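Local coordinates for protein ectonucleotide pyrophosphatase/phosphodiesterase family member 5 (Mus musculus, PDB 5VEO) that probably hydrolyses phosphodiester or pyrophosphate bonds in extracellular nucleotide substrates as a zinc-dependent ectoenzyme, here engineered to be inactive and holding AMP, at residues P137-P142 with A162-N167; E267-L272 with K284-E289; A71-I76 with P373-F378; G309-Q314 with D318-G323. The protein carries 1 engineered substitution. One frame throughout, in Å; residues are numbered along the deposited sequence. Where two conformers were deposited one is given.

Interaction 1 (P137-P142 with A162-N167)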
loop_
_atom_site.group_PDB
_atom_site.type_symbol
_atom_site.label_atom_id
_atom_site.label_comp_id
_atom_site.label_asym_id
_atom_site.label_seq_id
_atom_site.Cartn_x
_atom_site.Cartn_y
_atom_site.Cartn_z
ATOM N N PRO A 137 4.454 -17.825 1.151
ATOM C CA PRO A 137 3.133 -18.317 1.559
ATOM C C PRO A 137 2.955 -19.766 1.115
ATOM O O PRO A 137 3.473 -20.184 0.077
ATOM C CB PRO A 137 2.161 -17.378 0.833
ATOM C CG PRO A 137 2.988 -16.160 0.474
ATOM C CD PRO A 137 4.341 -16.744 0.157
ATOM N N THR A 138 2.201 -20.527 1.906
ATOM C CA THR A 138 1.940 -21.933 1.575
ATOM C C THR A 138 1.471 -22.089 0.137
ATOM O O THR A 138 1.931 -22.982 -0.591
ATOM C CB THR A 138 0.886 -22.501 2.511
ATOM O OG1 THR A 138 1.234 -22.176 3.857
ATOM C CG2 THR A 138 0.768 -24.037 2.324
ATOM N N TYR A 139 0.550 -21.212 -0.288
ATOM C CA TYR A 139 0.068 -21.138 -1.655
ATOM C C TYR A 139 0.224 -19.713 -2.153
ATOM O O TYR A 139 -0.132 -18.767 -1.439
ATOM C CB TYR A 139 -1.411 -21.518 -1.778
ATOM C CG TYR A 139 -1.843 -22.840 -1.144
ATOM C CD1 TYR A 139 -1.719 -24.025 -1.839
ATOM C CD2 TYR A 139 -2.411 -22.882 0.120
ATOM C CE1 TYR A 139 -2.127 -25.220 -1.292
ATOM C CE2 TYR A 139 -2.830 -24.088 0.688
ATOM C CZ TYR A 139 -2.684 -25.248 -0.033
ATOM O OH TYR A 139 -3.097 -26.456 0.515
ATOM N N TYR A 140 0.698 -19.554 -3.385
ATOM C CA TYR A 140 0.785 -18.214 -3.961
ATOM C C TYR A 140 0.807 -18.307 -5.478
ATOM O O TYR A 140 1.133 -19.352 -6.062
ATOM C CB TYR A 140 2.021 -17.454 -3.455
ATOM C CG TYR A 140 3.327 -18.001 -3.960
ATOM C CD1 TYR A 140 3.903 -17.512 -5.121
ATOM C CD2 TYR A 140 3.990 -19.011 -3.273
ATOM C CE1 TYR A 140 5.113 -18.031 -5.602
ATOM C CE2 TYR A 140 5.196 -19.541 -3.749
ATOM C CZ TYR A 140 5.750 -19.037 -4.904
ATOM O OH TYR A 140 6.940 -19.561 -5.373
ATOM N N LEU A 141 0.477 -17.210 -6.101
ATOM C CA LEU A 141 0.564 -17.060 -7.548
ATOM C C LEU A 141 1.760 -16.197 -7.932
ATOM O O LEU A 141 1.945 -15.114 -7.363
ATOM C CB LEU A 141 -0.709 -16.427 -8.106
ATOM C CG LEU A 141 -2.052 -17.050 -7.691
ATOM C CD1 LEU A 141 -3.232 -16.307 -8.328
ATOM C CD2 LEU A 141 -2.098 -18.546 -8.028
ATOM N N PRO A 142 2.585 -16.603 -8.893
ATOM C CA PRO A 142 3.547 -15.660 -9.478
ATOM C C PRO A 142 2.835 -14.414 -9.981
ATOM O O PRO A 142 1.789 -14.499 -10.618
ATOM C CB PRO A 142 4.162 -16.466 -10.629
ATOM C CG PRO A 142 3.965 -17.881 -10.216
ATOM C CD PRO A 142 2.606 -17.887 -9.599
ATOM N N ALA A 162 -9.413 -26.162 0.580
ATOM C CA ALA A 162 -8.523 -27.215 0.114
ATOM C C ALA A 162 -8.439 -28.353 1.127
ATOM O O ALA A 162 -8.799 -28.228 2.297
ATOM C CB ALA A 162 -7.124 -26.653 -0.144
ATOM N N LYS A 163 -7.914 -29.482 0.650
ATOM C CA LYS A 163 -7.599 -30.577 1.550
ATOM C C LYS A 163 -6.742 -30.092 2.714
ATOM O O LYS A 163 -6.968 -30.477 3.865
ATOM C CB LYS A 163 -6.907 -31.685 0.745
ATOM C CG LYS A 163 -6.688 -32.933 1.516
ATOM C CD LYS A 163 -6.026 -34.016 0.667
ATOM C CE LYS A 163 -4.635 -33.649 0.263
ATOM N NZ LYS A 163 -3.939 -34.834 -0.347
ATOM N N ASP A 164 -5.773 -29.209 2.433
ATOM C CA ASP A 164 -4.953 -28.547 3.456
ATOM C C ASP A 164 -5.276 -27.062 3.365
ATOM O O ASP A 164 -4.593 -26.311 2.663
ATOM C CB ASP A 164 -3.451 -28.764 3.262
ATOM C CG ASP A 164 -2.603 -27.911 4.219
ATOM O OD1 ASP A 164 -3.134 -27.428 5.244
ATOM O OD2 ASP A 164 -1.399 -27.716 3.941
ATOM N N PRO A 165 -6.303 -26.604 4.051
ATOM C CA PRO A 165 -6.825 -25.264 3.775
ATOM C C PRO A 165 -6.101 -24.157 4.522
ATOM O O PRO A 165 -5.511 -24.350 5.588
ATOM C CB PRO A 165 -8.281 -25.379 4.243
ATOM C CG PRO A 165 -8.213 -26.325 5.380
ATOM C CD PRO A 165 -7.168 -27.347 4.981
ATOM N N ILE A 166 -6.194 -22.954 3.936
ATOM C CA ILE A 166 -5.611 -21.770 4.545
ATOM C C ILE A 166 -6.567 -21.190 5.573
ATOM O O ILE A 166 -7.800 -21.318 5.478
ATOM C CB ILE A 166 -5.244 -20.705 3.482
ATOM C CG1 ILE A 166 -6.494 -20.168 2.762
ATOM C CG2 ILE A 166 -4.236 -21.283 2.500
ATOM C CD1 ILE A 166 -6.229 -18.942 1.847
ATOM N N ASN A 167 -5.984 -20.553 6.573
ATOM C CA ASN A 167 -6.745 -19.702 7.474
ATOM C C ASN A 167 -6.588 -18.233 7.144
ATOM O O ASN A 167 -7.314 -17.421 7.717
ATOM C CB ASN A 167 -6.325 -19.894 8.933
ATOM C CG ASN A 167 -4.885 -19.502 9.187
ATOM O OD1 ASN A 167 -4.090 -19.437 8.276
ATOM N ND2 ASN A 167 -4.547 -19.252 10.443
HETATM O O HOH W 1 -4.494 -28.924 -0.254
#
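Tyr-139 reaches from strand 139-140, an outermost strand of the mixed eight-stranded sheet of this alkaline-phosphatase-like fold, to Asp-164 and Ile-166 in the loop that joins helix 149-160 to strand 168-173. The tight part lies along one edge of the phenol and at its hydroxyl. CD2 of Tyr-139 stands 3.4 Å from CG2 of Ile-166, near the ring plane, and CE2 is hardly farther from the same methyl. With chi1 at -51°, CG of Tyr-139 sits beside its own backbone N and anti to the carbonyl carbon, which sends the ring across to the loop. Trp-159 of helix 149-160 stacks on this ring and also touches Ile-166, so the packed side continues into the helix. At the end of the ring, OH of Tyr-139 donates to the backbone O of Asp-164 at 2.6 Å; the C=O...donor angle is 138° and the donor is tilted 18° from the carbonyl plane.

Around this short bond the contact is looser. CB of Ala-162 is only a distant neighbour, 4.1 Å from OH of Tyr-139, and the Asp-164 side chain, modelled in two conformers, is solvent-exposed. Water bridges this side: it donates to OH of Tyr-139 at 2.9 Å and accepts from the backbone N of Asp-164 at 3.0 Å.

Interaction 2 (E267-L272 with K284-E289)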
loop_
_atom_site.group_PDB
_atom_site.type_symbol
_atom_site.label_atom_id
_atom_site.label_comp_id
_atom_site.label_asym_id
_atom_site.label_seq_id
_atom_site.Cartn_x
_atom_site.Cartn_y
_atom_site.Cartn_z
ATOM N N GLU A 267 25.967 21.556 -3.459
ATOM C CA GLU A 267 25.508 22.125 -4.713
ATOM C C GLU A 267 24.046 21.784 -4.948
ATOM O O GLU A 267 23.233 22.658 -5.273
ATOM C CB GLU A 267 26.344 21.597 -5.869
ATOM C CG GLU A 267 25.798 22.016 -7.228
ATOM C CD GLU A 267 26.549 21.411 -8.385
ATOM O OE1 GLU A 267 27.796 21.420 -8.362
ATOM O OE2 GLU A 267 25.895 20.927 -9.331
ATOM N N VAL A 268 23.708 20.503 -4.806
ATOM C CA VAL A 268 22.347 20.040 -5.071
ATOM C C VAL A 268 21.387 20.606 -4.043
ATOM O O VAL A 268 20.317 21.126 -4.381
ATOM C CB VAL A 268 22.314 18.503 -5.089
ATOM C CG1 VAL A 268 20.876 17.985 -5.159
ATOM C CG2 VAL A 268 23.098 18.002 -6.266
ATOM N N TYR A 269 21.753 20.517 -2.768
ATOM C CA TYR A 269 20.868 21.021 -1.732
ATOM C C TYR A 269 20.646 22.525 -1.876
ATOM O O TYR A 269 19.506 22.994 -1.801
ATOM C CB TYR A 269 21.417 20.676 -0.351
ATOM C CG TYR A 269 20.497 21.144 0.737
ATOM C CD1 TYR A 269 20.690 22.368 1.346
ATOM C CD2 TYR A 269 19.409 20.380 1.131
ATOM C CE1 TYR A 269 19.839 22.816 2.332
ATOM C CE2 TYR A 269 18.549 20.818 2.115
ATOM C CZ TYR A 269 18.773 22.036 2.717
ATOM O OH TYR A 269 17.921 22.476 3.695
ATOM N N ASP A 270 21.725 23.303 -2.089
ATOM C CA ASP A 270 21.582 24.759 -2.142
ATOM C C ASP A 270 20.809 25.211 -3.377
ATOM O O ASP A 270 20.115 26.237 -3.333
ATOM C CB ASP A 270 22.947 25.450 -2.138
ATOM C CG ASP A 270 23.685 25.286 -0.834
ATOM O OD1 ASP A 270 23.071 24.867 0.168
ATOM O OD2 ASP A 270 24.894 25.596 -0.815
ATOM N N ALA A 271 20.937 24.476 -4.486
ATOM C CA ALA A 271 20.198 24.806 -5.698
ATOM C C ALA A 271 18.717 24.481 -5.561
ATOM O O ALA A 271 17.880 25.175 -6.143
ATOM C CB ALA A 271 20.768 24.042 -6.886
ATOM N N LEU A 272 18.377 23.447 -4.800
ATOM C CA LEU A 272 17.002 22.957 -4.771
ATOM C C LEU A 272 16.209 23.445 -3.566
ATOM O O LEU A 272 15.003 23.708 -3.696
ATOM C CB LEU A 272 17.007 21.423 -4.814
ATOM C CG LEU A 272 15.727 20.781 -5.322
ATOM C CD1 LEU A 272 15.439 21.171 -6.775
ATOM C CD2 LEU A 272 15.839 19.267 -5.186
ATOM N N LYS A 284 18.323 14.149 4.786
ATOM C CA LYS A 284 17.829 12.927 5.422
ATOM C C LYS A 284 17.579 13.124 6.913
ATOM O O LYS A 284 16.510 12.780 7.430
ATOM C CB LYS A 284 18.827 11.788 5.188
ATOM C CG LYS A 284 18.468 10.441 5.816
ATOM C CD LYS A 284 19.527 9.423 5.415
ATOM C CE LYS A 284 19.317 8.027 5.988
ATOM N NZ LYS A 284 19.439 7.985 7.472
ATOM N N GLU A 285 18.554 13.660 7.637
ATOM C CA GLU A 285 18.346 13.673 9.078
ATOM C C GLU A 285 17.369 14.759 9.527
ATOM O O GLU A 285 17.003 14.772 10.703
ATOM C CB GLU A 285 19.698 13.775 9.809
ATOM C CG GLU A 285 20.697 12.616 9.456
ATOM C CD GLU A 285 20.155 11.177 9.625
ATOM O OE1 GLU A 285 19.267 10.928 10.469
ATOM O OE2 GLU A 285 20.647 10.276 8.906
ATOM N N GLU A 286 16.865 15.613 8.624
ATOM C CA GLU A 286 15.837 16.586 8.982
ATOM C C GLU A 286 14.452 16.176 8.495
ATOM O O GLU A 286 13.495 16.942 8.645
ATOM C CB GLU A 286 16.199 17.981 8.468
ATOM C CG GLU A 286 16.388 18.092 7.006
ATOM C CD GLU A 286 17.059 19.377 6.619
ATOM O OE1 GLU A 286 17.886 19.886 7.412
ATOM O OE2 GLU A 286 16.771 19.867 5.519
ATOM N N ILE A 287 14.305 14.967 7.962
ATOM C CA ILE A 287 12.979 14.527 7.526
ATOM C C ILE A 287 12.038 14.497 8.729
ATOM O O ILE A 287 12.434 14.035 9.821
ATOM C CB ILE A 287 13.072 13.147 6.849
ATOM C CG1 ILE A 287 13.806 13.281 5.517
ATOM C CG2 ILE A 287 11.696 12.513 6.685
ATOM C CD1 ILE A 287 14.203 11.962 4.878
ATOM N N PRO A 288 10.804 14.978 8.603
ATOM C CA PRO A 288 9.868 14.973 9.735
ATOM C C PRO A 288 9.747 13.629 10.438
ATOM O O PRO A 288 9.503 12.592 9.806
ATOM C CB PRO A 288 8.547 15.373 9.076
ATOM C CG PRO A 288 8.971 16.276 7.964
ATOM C CD PRO A 288 10.233 15.655 7.426
ATOM N N GLU A 289 9.859 13.669 11.774
ATOM C CA GLU A 289 9.739 12.462 12.595
ATOM C C GLU A 289 8.404 11.768 12.390
ATOM O O GLU A 289 8.325 10.534 12.455
ATOM C CB GLU A 289 9.908 12.805 14.075
ATOM C CG GLU A 289 11.302 13.196 14.424
ATOM C CD GLU A 289 12.260 12.030 14.340
ATOM O OE1 GLU A 289 11.816 10.876 14.523
ATOM O OE2 GLU A 289 13.457 12.271 14.081
HETATM O O HOH W 2 18.988 22.746 6.292
#
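Helix 265-272 packs against the antiparallel four-stranded sheet, and at the protein surface its Tyr-269 meets Glu-286, at the end of the short 3-10 turn 284-286 that follows edge strand 279-283. The contact is small and loose, with 52 Å² buried in all, and the backbones stay well apart: the nearest alpha carbons, CA of Tyr-269 and CA of Lys-284, are 11.2 Å from each other. Two long side chains span the gap, each reaching toward the other. CG of Tyr-269 is anti to the backbone N (chi1 -178°), which carries the phenol outward from the helix. Glu-286 was modelled in two conformers; in the one described here its chain runs extended beyond CG and brings OE2 to 3.4 Å from OH of Tyr-269, approaching obliquely, with ring and carboxylate planes 69° apart.

A water also lies between them. It is 2.8 Å from OH of Tyr-269 and, in the same conformer, donates a longer bond of 3.3 Å to OE1 of Glu-286. The other carboxylate oxygen, OE2, accepts from the backbone N of Lys-283, a bond that would help to fix the group's orientation. The Tyr-269 ring also makes a cation-pi contact with Lys-283 and packs on Val-281 of strand 279-283 and Ile-302 of strand 302-306, placing the helix over these two neighbouring strands.

Interaction 3 (A71-I76 with P373-F378). With NAG (2-acetamido-2-deoxy-beta-D-glucopyranose), chain H.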
loop_
_atom_site.group_PDB
_atom_site.type_symbol
_atom_site.label_atom_id
_atom_site.label_comp_id
_atom_site.label_asym_id
_atom_site.label_seq_id
_atom_site.Cartn_x
_atom_site.Cartn_y
_atom_site.Cartn_z
ATOM N N ALA A 71 7.810 2.311 7.559
ATOM C CA ALA A 71 8.711 1.961 6.461
ATOM C C ALA A 71 10.183 2.002 6.867
ATOM O O ALA A 71 10.979 1.198 6.366
ATOM C CB ALA A 71 8.471 2.876 5.256
ATOM N N GLU A 72 10.584 2.918 7.755
ATOM C CA GLU A 72 11.988 2.932 8.139
ATOM C C GLU A 72 12.389 1.648 8.854
ATOM O O GLU A 72 13.576 1.303 8.853
ATOM C CB GLU A 72 12.309 4.157 9.011
ATOM C CG GLU A 72 11.723 4.110 10.426
ATOM C CD GLU A 72 11.917 5.404 11.206
ATOM O OE1 GLU A 72 11.418 5.476 12.352
ATOM O OE2 GLU A 72 12.559 6.342 10.691
ATOM N N ASN A 73 11.428 0.938 9.453
ATOM C CA ASN A 73 11.675 -0.321 10.140
ATOM C C ASN A 73 11.550 -1.531 9.224
ATOM O O ASN A 73 12.392 -2.427 9.297
ATOM C CB ASN A 73 10.722 -0.466 11.320
ATOM C CG ASN A 73 10.817 0.704 12.273
ATOM O OD1 ASN A 73 9.880 1.472 12.425
ATOM N ND2 ASN A 73 11.973 0.869 12.879
ATOM N N HIS A 74 10.525 -1.614 8.364
ATOM C CA HIS A 74 10.457 -2.828 7.555
ATOM C C HIS A 74 11.310 -2.759 6.294
ATOM O O HIS A 74 11.547 -3.803 5.684
ATOM C CB HIS A 74 9.010 -3.217 7.236
ATOM C CG HIS A 74 8.238 -2.236 6.414
ATOM N ND1 HIS A 74 8.685 -1.732 5.209
ATOM C CD2 HIS A 74 6.991 -1.739 6.592
ATOM C CE1 HIS A 74 7.754 -0.951 4.692
ATOM N NE2 HIS A 74 6.718 -0.932 5.517
ATOM N N GLY A 75 11.810 -1.579 5.915
ATOM C CA GLY A 75 12.827 -1.440 4.891
ATOM C C GLY A 75 12.331 -1.328 3.465
ATOM O O GLY A 75 13.145 -1.080 2.564
ATOM N N ILE A 76 11.032 -1.482 3.225
ATOM C CA ILE A 76 10.466 -1.265 1.883
ATOM C C ILE A 76 10.004 0.188 1.874
ATOM O O ILE A 76 8.844 0.519 2.141
ATOM C CB ILE A 76 9.341 -2.255 1.557
ATOM C CG1 ILE A 76 9.834 -3.710 1.604
ATOM C CG2 ILE A 76 8.744 -1.949 0.191
ATOM C CD1 ILE A 76 10.809 -4.089 0.506
ATOM N N PRO A 373 7.518 -7.702 17.060
ATOM C CA PRO A 373 7.534 -6.285 17.444
ATOM C C PRO A 373 7.011 -5.410 16.315
ATOM O O PRO A 373 7.384 -5.579 15.152
ATOM C CB PRO A 373 9.012 -6.019 17.732
ATOM C CG PRO A 373 9.530 -7.369 18.180
ATOM C CD PRO A 373 8.833 -8.336 17.272
ATOM N N HIS A 374 6.133 -4.476 16.665
ATOM C CA HIS A 374 5.430 -3.695 15.657
ATOM C C HIS A 374 5.115 -2.312 16.215
ATOM O O HIS A 374 5.382 -2.017 17.383
ATOM C CB HIS A 374 4.155 -4.405 15.239
ATOM C CG HIS A 374 3.195 -4.584 16.363
ATOM N ND1 HIS A 374 3.141 -5.738 17.114
ATOM C CD2 HIS A 374 2.285 -3.739 16.903
ATOM C CE1 HIS A 374 2.216 -5.609 18.046
ATOM N NE2 HIS A 374 1.684 -4.405 17.942
ATOM N N ASN A 375 4.517 -1.466 15.369
ATOM C CA ASN A 375 4.264 -0.066 15.697
ATOM C C ASN A 375 2.804 0.267 15.939
ATOM O O ASN A 375 2.497 1.412 16.269
ATOM C CB ASN A 375 4.795 0.841 14.583
ATOM C CG ASN A 375 6.263 0.740 14.459
ATOM O OD1 ASN A 375 6.806 0.492 13.390
ATOM N ND2 ASN A 375 6.933 0.908 15.573
ATOM N N GLY A 376 1.894 -0.679 15.751
ATOM C CA GLY A 376 0.486 -0.444 15.959
ATOM C C GLY A 376 0.061 -0.879 17.345
ATOM O O GLY A 376 0.876 -1.223 18.202
ATOM N N SER A 377 -1.248 -0.854 17.568
ATOM C CA SER A 377 -1.777 -1.269 18.859
ATOM C C SER A 377 -3.115 -1.946 18.658
ATOM O O SER A 377 -4.033 -1.366 18.072
ATOM C CB SER A 377 -1.931 -0.091 19.810
ATOM O OG SER A 377 -2.634 -0.502 20.975
ATOM N N PHE A 378 -3.220 -3.174 19.157
ATOM C CA PHE A 378 -4.509 -3.840 19.162
ATOM C C PHE A 378 -5.544 -3.016 19.913
ATOM O O PHE A 378 -6.723 -2.983 19.533
ATOM C CB PHE A 378 -4.380 -5.220 19.793
ATOM C CG PHE A 378 -5.670 -5.906 19.917
ATOM C CD1 PHE A 378 -6.289 -6.007 21.143
ATOM C CD2 PHE A 378 -6.303 -6.400 18.803
ATOM C CE1 PHE A 378 -7.506 -6.627 21.256
ATOM C CE2 PHE A 378 -7.520 -7.018 18.910
ATOM C CZ PHE A 378 -8.117 -7.140 20.137
HETATM C C1 NAG H . 8.342 0.758 15.569
HETATM C C2 NAG H . 9.075 1.756 16.438
HETATM C C3 NAG H . 10.557 1.419 16.469
HETATM C C4 NAG H . 10.783 -0.040 16.838
HETATM C C5 NAG H . 9.911 -0.968 15.996
HETATM C C6 NAG H . 9.947 -2.401 16.471
HETATM C C7 NAG H . 8.245 4.051 16.683
HETATM C C8 NAG H . 8.188 5.416 16.070
HETATM N N2 NAG H . 8.883 3.119 15.973
HETATM O O3 NAG H . 11.188 2.267 17.418
HETATM O O4 NAG H . 12.149 -0.368 16.619
HETATM O O5 NAG H . 8.545 -0.549 16.077
HETATM O O6 NAG H . 9.769 -2.477 17.879
HETATM O O7 NAG H . 7.744 3.806 17.776
#
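OD1 of Asn-375 accepts a hydrogen bond from the backbone N of Phe-70, just ahead of helix 71-74, and also faces the Asn-73 side chain across the contact. OD1 of Asn-73 as modelled lies 3.4 Å from OD1 of Asn-375, but the Asn-73 amide is probably turned over, which leaves the nature of this pair undecided. The two amide planes are 44° apart and the side chains meet at a slant.

On the other branch of Asn-375, ND2 is bonded covalently to C1 of N-acetylglucosamine at 1.4 Å, the linkage of an N-glycan. With chi1 at -64°, CG of Asn-375 lies beside its backbone N, and the amide is directed toward helix 71-74. The sugar thus starts between the two segments: its C6 side comes near Pro-373, whose CB is 3.6 Å from O6 of the sugar, while the Asn-73 side chain lies beside it from the helix.

One amide therefore has two roles. Its nitrogen carries the glycan, while the hydrogen bond from the backbone N of Phe-70 to its oxygen would probably limit rotation of the amide and so steady the first sugar beside the helix.

Interaction 4 (G309-Q314 with D318-G323)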
loop_
_atom_site.group_PDB
_atom_site.type_symbol
_atom_site.label_atom_id
_atom_site.label_comp_id
_atom_site.label_asym_id
_atom_site.label_seq_id
_atom_site.Cartn_x
_atom_site.Cartn_y
_atom_site.Cartn_z
ATOM N N GLY A 309 -0.844 17.362 -5.226
ATOM C CA GLY A 309 -1.270 17.716 -6.567
ATOM C C GLY A 309 -0.193 18.299 -7.456
ATOM O O GLY A 309 -0.491 18.661 -8.605
ATOM N N TRP A 310 1.042 18.382 -6.969
ATOM C CA TRP A 310 2.194 18.823 -7.738
ATOM C C TRP A 310 3.003 17.623 -8.221
ATOM O O TRP A 310 3.097 16.587 -7.541
ATOM C CB TRP A 310 3.073 19.764 -6.897
ATOM C CG TRP A 310 2.443 21.121 -6.794
ATOM C CD1 TRP A 310 1.427 21.492 -5.973
ATOM C CD2 TRP A 310 2.726 22.251 -7.620
ATOM N NE1 TRP A 310 1.071 22.793 -6.217
ATOM C CE2 TRP A 310 1.866 23.288 -7.215
ATOM C CE3 TRP A 310 3.642 22.493 -8.643
ATOM C CZ2 TRP A 310 1.873 24.538 -7.821
ATOM C CZ3 TRP A 310 3.673 23.747 -9.218
ATOM C CH2 TRP A 310 2.798 24.752 -8.804
ATOM N N TYR A 311 3.587 17.774 -9.407
ATOM C CA TYR A 311 4.348 16.714 -10.060
ATOM C C TYR A 311 5.802 17.131 -10.184
ATOM O O TYR A 311 6.092 18.273 -10.532
ATOM C CB TYR A 311 3.810 16.393 -11.467
ATOM C CG TYR A 311 3.625 14.923 -11.717
ATOM C CD1 TYR A 311 2.350 14.355 -11.662
ATOM C CD2 TYR A 311 4.705 14.094 -12.020
ATOM C CE1 TYR A 311 2.158 13.012 -11.866
ATOM C CE2 TYR A 311 4.518 12.732 -12.220
ATOM C CZ TYR A 311 3.237 12.203 -12.163
ATOM O OH TYR A 311 3.007 10.859 -12.375
ATOM N N ILE A 312 6.711 16.209 -9.893
ATOM C CA ILE A 312 8.136 16.433 -10.109
ATOM C C ILE A 312 8.546 15.740 -11.395
ATOM O O ILE A 312 8.396 14.519 -11.528
ATOM C CB ILE A 312 8.981 15.916 -8.940
ATOM C CG1 ILE A 312 8.462 16.477 -7.623
ATOM C CG2 ILE A 312 10.461 16.262 -9.178
ATOM C CD1 ILE A 312 9.125 15.851 -6.422
ATOM N N LEU A 313 9.079 16.520 -12.327
ATOM C CA LEU A 313 9.610 16.017 -13.585
ATOM C C LEU A 313 11.096 16.312 -13.608
ATOM O O LEU A 313 11.516 17.423 -13.272
ATOM C CB LEU A 313 8.944 16.662 -14.796
ATOM C CG LEU A 313 7.656 15.988 -15.295
ATOM C CD1 LEU A 313 6.529 16.049 -14.337
ATOM C CD2 LEU A 313 7.231 16.615 -16.614
ATOM N N GLN A 314 11.895 15.319 -13.966
ATOM C CA GLN A 314 13.315 15.589 -14.030
ATOM C C GLN A 314 13.613 16.495 -15.207
ATOM O O GLN A 314 14.378 17.454 -15.084
ATOM C CB GLN A 314 14.110 14.301 -14.123
ATOM C CG GLN A 314 15.565 14.584 -13.972
ATOM C CD GLN A 314 16.373 13.338 -13.834
ATOM O OE1 GLN A 314 15.965 12.261 -14.279
ATOM N NE2 GLN A 314 17.523 13.463 -13.202
ATOM N N ASP A 318 9.864 13.756 -18.869
ATOM C CA ASP A 318 9.613 12.791 -17.815
ATOM C C ASP A 318 8.118 12.469 -17.786
ATOM O O ASP A 318 7.288 13.166 -18.390
ATOM C CB ASP A 318 10.100 13.348 -16.470
ATOM C CG ASP A 318 10.498 12.262 -15.461
ATOM O OD1 ASP A 318 10.302 11.053 -15.723
ATOM O OD2 ASP A 318 11.014 12.635 -14.375
ATOM N N ASP A 319 7.781 11.390 -17.083
ATOM C CA ASP A 319 6.405 10.913 -17.044
ATOM C C ASP A 319 5.498 11.903 -16.327
ATOM O O ASP A 319 5.896 12.538 -15.344
ATOM C CB ASP A 319 6.336 9.564 -16.338
ATOM C CG ASP A 319 7.116 8.487 -17.064
ATOM O OD1 ASP A 319 6.835 8.255 -18.263
ATOM O OD2 ASP A 319 8.009 7.877 -16.431
ATOM N N PHE A 320 4.273 12.031 -16.824
ATOM C CA PHE A 320 3.238 12.794 -16.151
ATOM C C PHE A 320 1.938 12.004 -16.174
ATOM O O PHE A 320 1.559 11.451 -17.207
ATOM C CB PHE A 320 3.032 14.166 -16.796
ATOM C CG PHE A 320 1.865 14.900 -16.232
ATOM C CD1 PHE A 320 2.004 15.677 -15.101
ATOM C CD2 PHE A 320 0.618 14.773 -16.803
ATOM C CE1 PHE A 320 0.917 16.331 -14.556
ATOM C CE2 PHE A 320 -0.475 15.414 -16.256
ATOM C CZ PHE A 320 -0.317 16.196 -15.126
ATOM N N LEU A 321 1.249 11.975 -15.037
ATOM C CA LEU A 321 -0.037 11.311 -14.897
ATOM C C LEU A 321 -1.031 12.262 -14.249
ATOM O O LEU A 321 -0.669 13.036 -13.363
ATOM C CB LEU A 321 0.078 10.055 -14.024
ATOM C CG LEU A 321 1.041 8.986 -14.527
ATOM C CD1 LEU A 321 1.363 7.968 -13.447
ATOM C CD2 LEU A 321 0.462 8.300 -15.731
ATOM N N LEU A 322 -2.306 12.154 -14.653
ATOM C CA LEU A 322 -3.334 13.046 -14.130
ATOM C C LEU A 322 -3.739 12.697 -12.704
ATOM O O LEU A 322 -4.301 13.546 -12.004
ATOM C CB LEU A 322 -4.559 13.023 -15.040
ATOM C CG LEU A 322 -4.404 13.834 -16.334
ATOM C CD1 LEU A 322 -5.529 13.450 -17.272
ATOM C CD2 LEU A 322 -4.406 15.324 -16.025
ATOM N N GLY A 323 -3.469 11.486 -12.250
ATOM C CA GLY A 323 -3.624 11.137 -10.850
ATOM C C GLY A 323 -2.317 10.609 -10.287
ATOM O O GLY A 323 -1.595 9.856 -10.958
HETATM O O HOH W 3 7.951 12.286 -13.213
#
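Tyr-311 opens the contact on strand 311-313, which pairs in parallel with strand 235-237; beyond it the chain turns and residues 318-321 run back nearly antiparallel, the two directions 164° apart. This return leads into strand 323-324, where O of Gly-323 is hydrogen-bonded to ND1 of the zinc ligand His-181, with zinc ligand His-325 just beyond. CA of Phe-320 sits over one face of the Tyr-311 ring, 4.3 Å from the centroid, in a CH-pi contact. The Phe-320 ring meets Tyr-311 obliquely, with planes at 47° and CD1 of Phe-320 3.7 Å from CD1 of Tyr-311. Farther out, OH of Tyr-311 touches CB of Leu-321 at 3.5 Å.

Ile-312 contributes its backbone: O accepts from a water at 2.8 Å, and that water also donates to O of Asp-319, bridging the two runs. The Leu-313 and Asp-318 side chains lie alongside each other, pointing opposite ways, CG of Leu-313 standing 3.8 Å from CB of Asp-318.

At Gln-314, side-chain NE2 is hydrogen-bonded to OH of Tyr-247. The Asp-318 carboxylate, itself hydrogen-bonded to His-252, holds the backbone: N-H of Gln-314 points almost straight (171°) at the anti lone pair of OD2 of Asp-318, at 2.9 Å.

Interactions 1, 2 and 4 follow one another along the chain, all within its phosphodiesterase/nucleotide pyrophosphatase part, while interaction 3 spans them, bringing the late residues 373-378 back to helix 71-74. Interaction 1 lies at the 139-140 edge of the eight-stranded sheet, on the opposite side of the chain's centre from interactions 2 and 4, with centres 45 and 39 Å away. Interaction 2 lies on the helix packed against, and the turn following, the four-stranded sheet, and interaction 4 starts from the two-stranded parallel one; their nearest atoms are about 7 Å apart. Interaction 3 comes within about 6 Å of interaction 2, nearest atoms. These are three short-range ties and one long-range one, none touching another.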